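Local coordinates for protein quinone oxidoreductase (Escherichia coli, PDB 1QOR) that catalyses the NADPH-dependent one-electron reduction of quinones to 1,4-benzosemiquinones, working as a homodimer of the zinc-containing alcohol dehydrogenase family, at residues 127-132 and 277-282. Numbering follows the deposited sequence.
Sequences TVYYLL and TEASNE. With NDP (NADPH dihydro-nicotinamide-adenine-dinucleotide phosphate), chain D.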
ATOM      1  N   THR A 127       5.710  -1.118 -18.929  1.00 15.86           N
ATOM      2  CA  THR A 127       5.886  -0.869 -17.509  1.00 17.28           C
ATOM      3  C   THR A 127       5.751   0.644 -17.211  1.00 18.26           C
ATOM      4  O   THR A 127       4.997   1.061 -16.324  1.00 16.92           O
ATOM      5  CB  THR A 127       7.262  -1.313 -17.070  1.00 16.61           C
ATOM      6  OG1 THR A 127       7.404  -2.692 -17.394  1.00 22.08           O
ATOM      7  CG2 THR A 127       7.441  -1.131 -15.574  1.00 15.04           C
ATOM      8  N   VAL A 128       6.418   1.479 -18.011  1.00 19.01           N
ATOM      9  CA  VAL A 128       6.337   2.914 -17.758  1.00 18.77           C
ATOM     10  C   VAL A 128       4.905   3.371 -17.944  1.00 18.58           C
ATOM     11  O   VAL A 128       4.390   4.175 -17.166  1.00 18.21           O
ATOM     12  CB  VAL A 128       7.330   3.723 -18.632  1.00 18.25           C
ATOM     13  CG1 VAL A 128       6.972   5.208 -18.623  1.00 17.77           C
ATOM     14  CG2 VAL A 128       8.739   3.505 -18.116  1.00 16.33           C
ATOM     15  N   TYR A 129       4.236   2.816 -18.941  1.00 18.15           N
ATOM     16  CA  TYR A 129       2.868   3.206 -19.168  1.00 17.74           C
ATOM     17  C   TYR A 129       1.955   2.897 -17.963  1.00 18.00           C
ATOM     18  O   TYR A 129       1.223   3.796 -17.501  1.00 17.51           O
ATOM     19  CB  TYR A 129       2.323   2.539 -20.441  1.00 19.14           C
ATOM     20  CG  TYR A 129       0.833   2.742 -20.648  1.00 21.11           C
ATOM     21  CD1 TYR A 129       0.332   3.947 -21.131  1.00 21.90           C
ATOM     22  CD2 TYR A 129      -0.079   1.716 -20.351  1.00 24.50           C
ATOM     23  CE1 TYR A 129      -1.004   4.132 -21.325  1.00 23.39           C
ATOM     24  CE2 TYR A 129      -1.443   1.885 -20.546  1.00 25.48           C
ATOM     25  CZ  TYR A 129      -1.881   3.090 -21.042  1.00 26.88           C
ATOM     26  OH  TYR A 129      -3.200   3.226 -21.363  1.00 32.03           O
ATOM     27  N   TYR A 130       1.939   1.656 -17.456  1.00 15.78           N
ATOM     28  CA  TYR A 130       1.002   1.406 -16.347  1.00 16.60           C
ATOM     29  C   TYR A 130       1.442   2.142 -15.082  1.00 16.37           C
ATOM     30  O   TYR A 130       0.617   2.663 -14.333  1.00 17.87           O
ATOM     31  CB  TYR A 130       0.725  -0.097 -16.095  1.00 15.54           C
ATOM     32  CG  TYR A 130       1.739  -0.801 -15.214  1.00 14.90           C
ATOM     33  CD1 TYR A 130       1.780  -0.589 -13.836  1.00 14.29           C
ATOM     34  CD2 TYR A 130       2.640  -1.712 -15.762  1.00 13.71           C
ATOM     35  CE1 TYR A 130       2.720  -1.296 -13.023  1.00 16.15           C
ATOM     36  CE2 TYR A 130       3.560  -2.396 -14.974  1.00 14.54           C
ATOM     37  CZ  TYR A 130       3.603  -2.197 -13.608  1.00 15.55           C
ATOM     38  OH  TYR A 130       4.540  -2.921 -12.850  1.00 18.68           O
ATOM     39  N   LEU A 131       2.740   2.213 -14.849  1.00 17.83           N
ATOM     40  CA  LEU A 131       3.230   2.947 -13.692  1.00 18.40           C
ATOM     41  C   LEU A 131       2.779   4.429 -13.607  1.00 18.80           C
ATOM     42  O   LEU A 131       2.283   4.858 -12.578  1.00 19.68           O
ATOM     43  CB  LEU A 131       4.747   2.906 -13.675  1.00 17.27           C
ATOM     44  CG  LEU A 131       5.434   1.622 -13.220  1.00 17.20           C
ATOM     45  CD1 LEU A 131       6.944   1.831 -13.281  1.00 13.34           C
ATOM     46  CD2 LEU A 131       4.998   1.269 -11.807  1.00 14.92           C
ATOM     47  N   LEU A 132       2.893   5.182 -14.703  1.00 19.51           N
ATOM     48  CA  LEU A 132       2.576   6.625 -14.734  1.00 19.84           C
ATOM     49  C   LEU A 132       1.137   6.984 -15.058  1.00 21.42           C
ATOM     50  O   LEU A 132       0.705   8.150 -14.872  1.00 20.94           O
ATOM     51  CB  LEU A 132       3.479   7.322 -15.755  1.00 19.11           C
ATOM     52  CG  LEU A 132       4.993   7.158 -15.574  1.00 20.89           C
ATOM     53  CD1 LEU A 132       5.746   8.092 -16.515  1.00 21.97           C
ATOM     54  CD2 LEU A 132       5.365   7.496 -14.164  1.00 20.15           C
ATOM     55  N   THR A 277      -3.252  -4.116 -26.198  1.00 31.67           N
ATOM     56  CA  THR A 277      -3.546  -3.293 -27.361  1.00 31.51           C
ATOM     57  C   THR A 277      -3.628  -1.786 -27.071  1.00 31.13           C
ATOM     58  O   THR A 277      -3.012  -0.980 -27.778  1.00 31.04           O
ATOM     59  CB  THR A 277      -4.838  -3.773 -28.023  1.00 31.38           C
ATOM     60  OG1 THR A 277      -4.593  -5.008 -28.707  1.00 30.81           O
ATOM     61  CG2 THR A 277      -5.313  -2.766 -29.023  1.00 34.43           C
ATOM     62  N   GLU A 278      -4.399  -1.399 -26.065  1.00 30.88           N
ATOM     63  CA  GLU A 278      -4.498   0.010 -25.703  1.00 31.37           C
ATOM     64  C   GLU A 278      -3.115   0.579 -25.308  1.00 31.36           C
ATOM     65  O   GLU A 278      -2.701   1.663 -25.794  1.00 32.13           O
ATOM     66  CB  GLU A 278      -5.475   0.204 -24.552  1.00 32.01           C
ATOM     67  N   ALA A 279      -2.373  -0.177 -24.494  1.00 29.24           N
ATOM     68  CA  ALA A 279      -1.055   0.255 -24.061  1.00 27.10           C
ATOM     69  C   ALA A 279      -0.036   0.326 -25.206  1.00 26.56           C
ATOM     70  O   ALA A 279       0.784   1.242 -25.220  1.00 25.40           O
ATOM     71  CB  ALA A 279      -0.545  -0.639 -22.947  1.00 26.95           C
ATOM     72  N   SER A 280      -0.067  -0.640 -26.133  1.00 25.72           N
ATOM     73  CA  SER A 280       0.862  -0.680 -27.278  1.00 26.58           C
ATOM     74  C   SER A 280       0.599   0.499 -28.195  1.00 26.21           C
ATOM     75  O   SER A 280       1.524   1.063 -28.787  1.00 25.81           O
ATOM     76  CB  SER A 280       0.656  -1.940 -28.140  1.00 27.35           C
ATOM     77  OG  SER A 280       1.047  -3.112 -27.475  1.00 32.17           O
ATOM     78  N   ASN A 281      -0.680   0.802 -28.377  1.00 25.82           N
ATOM     79  CA  ASN A 281      -1.056   1.903 -29.242  1.00 27.08           C
ATOM     80  C   ASN A 281      -0.448   3.193 -28.724  1.00 26.75           C
ATOM     81  O   ASN A 281       0.131   3.969 -29.492  1.00 28.63           O
ATOM     82  CB  ASN A 281      -2.577   1.978 -29.398  1.00 27.02           C
ATOM     83  CG  ASN A 281      -3.104   0.864 -30.270  1.00 28.02           C
ATOM     84  OD1 ASN A 281      -2.355   0.255 -31.036  1.00 29.83           O
ATOM     85  ND2 ASN A 281      -4.367   0.562 -30.140  1.00 28.63           N
ATOM     86  N   GLU A 282      -0.531   3.403 -27.422  1.00 25.52           N
ATOM     87  CA  GLU A 282       0.066   4.587 -26.829  1.00 25.40           C
ATOM     88  C   GLU A 282       1.592   4.583 -27.054  1.00 25.04           C
ATOM     89  O   GLU A 282       2.151   5.506 -27.660  1.00 24.64           O
ATOM     90  CB  GLU A 282      -0.213   4.612 -25.325  1.00 25.31           C
ATOM     91  CG  GLU A 282      -1.663   4.673 -25.036  1.00 26.37           C
ATOM     92  CD  GLU A 282      -2.264   5.946 -25.552  1.00 27.69           C
ATOM     93  OE1 GLU A 282      -1.514   6.951 -25.613  1.00 27.68           O
ATOM     94  OE2 GLU A 282      -3.480   5.945 -25.864  1.00 28.27           O
TER
HETATM   95  PA  NDP D 350      18.270  -1.079 -15.437  1.00 20.74           P
HETATM   96  O1A NDP D 350      18.774  -0.983 -16.831  1.00 20.09           O
HETATM   97  O2A NDP D 350      17.537   0.081 -14.867  1.00 21.04           O
HETATM   98  O5B NDP D 350      19.394  -1.543 -14.475  1.00 17.48           O
HETATM   99  C5B NDP D 350      19.278  -1.496 -13.077  1.00 19.51           C
HETATM  100  C4B NDP D 350      19.854  -0.201 -12.590  1.00 21.72           C
HETATM  101  O4B NDP D 350      19.423  -0.179 -11.235  1.00 23.60           O
HETATM  102  C3B NDP D 350      21.383  -0.086 -12.529  1.00 23.09           C
HETATM  103  O3B NDP D 350      21.890   0.341 -13.822  1.00 20.88           O
HETATM  104  C2B NDP D 350      21.598   0.806 -11.316  1.00 22.16           C
HETATM  105  O2B NDP D 350      21.672   2.153 -11.764  1.00 23.51           O
HETATM  106  C1B NDP D 350      20.322   0.539 -10.403  1.00 22.07           C
HETATM  107  N9A NDP D 350      20.858  -0.123  -9.203  1.00 22.32           N
HETATM  108  C8A NDP D 350      20.882   0.346  -7.955  1.00 21.15           C
HETATM  109  N7A NDP D 350      21.496  -0.531  -7.152  1.00 20.68           N
HETATM  110  C5A NDP D 350      21.835  -1.525  -7.942  1.00 21.42           C
HETATM  111  C6A NDP D 350      22.531  -2.660  -7.545  1.00 21.51           C
HETATM  112  N6A NDP D 350      22.926  -2.867  -6.295  1.00 20.06           N
HETATM  113  N1A NDP D 350      22.794  -3.542  -8.511  1.00 21.55           N
HETATM  114  C2A NDP D 350      22.414  -3.359  -9.806  1.00 23.54           C
HETATM  115  N3A NDP D 350      21.751  -2.261 -10.175  1.00 23.95           N
HETATM  116  C4A NDP D 350      21.459  -1.316  -9.235  1.00 22.23           C
HETATM  117  O3  NDP D 350      17.233  -2.282 -15.527  1.00 20.67           O
HETATM  118  PN  NDP D 350      15.813  -2.506 -16.181  1.00 21.45           P
HETATM  119  O1N NDP D 350      15.336  -1.294 -16.940  1.00 21.22           O
HETATM  120  O2N NDP D 350      15.812  -3.851 -16.871  1.00 20.88           O
HETATM  121  O5D NDP D 350      14.930  -2.659 -14.799  1.00 22.09           O
HETATM  122  C5D NDP D 350      14.853  -1.682 -13.770  1.00 20.51           C
HETATM  123  C4D NDP D 350      14.145  -2.218 -12.571  1.00 22.98           C
HETATM  124  O4D NDP D 350      12.735  -2.371 -12.846  1.00 22.60           O
HETATM  125  C3D NDP D 350      14.650  -3.585 -12.123  1.00 23.60           C
HETATM  126  O3D NDP D 350      14.723  -3.636 -10.695  1.00 22.73           O
HETATM  127  C2D NDP D 350      13.549  -4.518 -12.674  1.00 22.12           C
HETATM  128  O2D NDP D 350      13.505  -5.738 -11.979  1.00 23.76           O
HETATM  129  C1D NDP D 350      12.289  -3.731 -12.454  1.00 22.21           C
HETATM  130  N1N NDP D 350      11.112  -3.900 -13.347  1.00 19.20           N
HETATM  131  C2N NDP D 350       9.866  -4.065 -12.796  1.00 14.72           C
HETATM  132  C3N NDP D 350       8.783  -4.208 -13.647  1.00 18.38           C
HETATM  133  C7N NDP D 350       7.374  -4.356 -13.089  1.00 18.85           C
HETATM  134  O7N NDP D 350       6.403  -4.439 -13.834  1.00 18.10           O
HETATM  135  N7N NDP D 350       7.301  -4.379 -11.775  1.00 19.60           N
HETATM  136  C4N NDP D 350       8.929  -4.181 -15.024  1.00 18.79           C
HETATM  137  C5N NDP D 350      10.208  -4.009 -15.568  1.00 19.64           C
HETATM  138  C6N NDP D 350      11.291  -3.878 -14.716  1.00 19.02           C
HETATM  139  P2B NDP D 350      22.544   3.292 -10.919  1.00 24.17           P
HETATM  140  O1X NDP D 350      22.159   4.580 -11.535  1.00 24.60           O
HETATM  141  O2X NDP D 350      22.108   3.169  -9.522  1.00 26.23           O
HETATM  142  O3X NDP D 350      23.944   2.879 -11.135  1.00 25.09           O
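Helices 115-135 and 273-288 draw together at Tyr129 and Ala279, whose CA atoms lie 6.9 Å apart. No hydrogen bond joins 127-132 to 277-282; one aromatic ring makes the contact. Tyr129 holds CG anti to its own backbone N (chi1 172°), which sends the ring out across the gap to lie against the other helix. One face of the ring receives the backbone of Ala279 in a CH-pi contact, with CA 4.2 Å from the ring centroid and 23° off the normal. The methyl of the same alanine packs beside it, CB standing 3.5 Å from Tyr129 CD2 and almost as near CE2. One turn further along, Glu282 brings its aliphatic part to the same side of the ring plane but at the opposite part of the rim: its CG sits 3.8 Å from Tyr129 CE1, approaching obliquely, and the chain bends at chi2 before the carboxylate. Ala279 also touches Leu126 of helix 115-135, one turn before Tyr130. Tyr130 turns from this interface to the cofactor, where its OH donates a 2.6 Å hydrogen bond to the nicotinamide carboxamide oxygen O7N, which lies at the edge of the phenol ring, in its plane. Thr127, one turn earlier, sets OG1 3.2 Å from the nicotinamide C4N; that hydroxyl is also hydrogen-bonded to Leu123 O. Tyr269 stacks on the Tyr130 ring. Helix 115-135 thus shows one side to a helix that follows the last strand of the six-stranded parallel Rossmann sheet and another to the nicotinamide end of the NADPH site, in the two-domain fold of the medium-chain dehydrogenases.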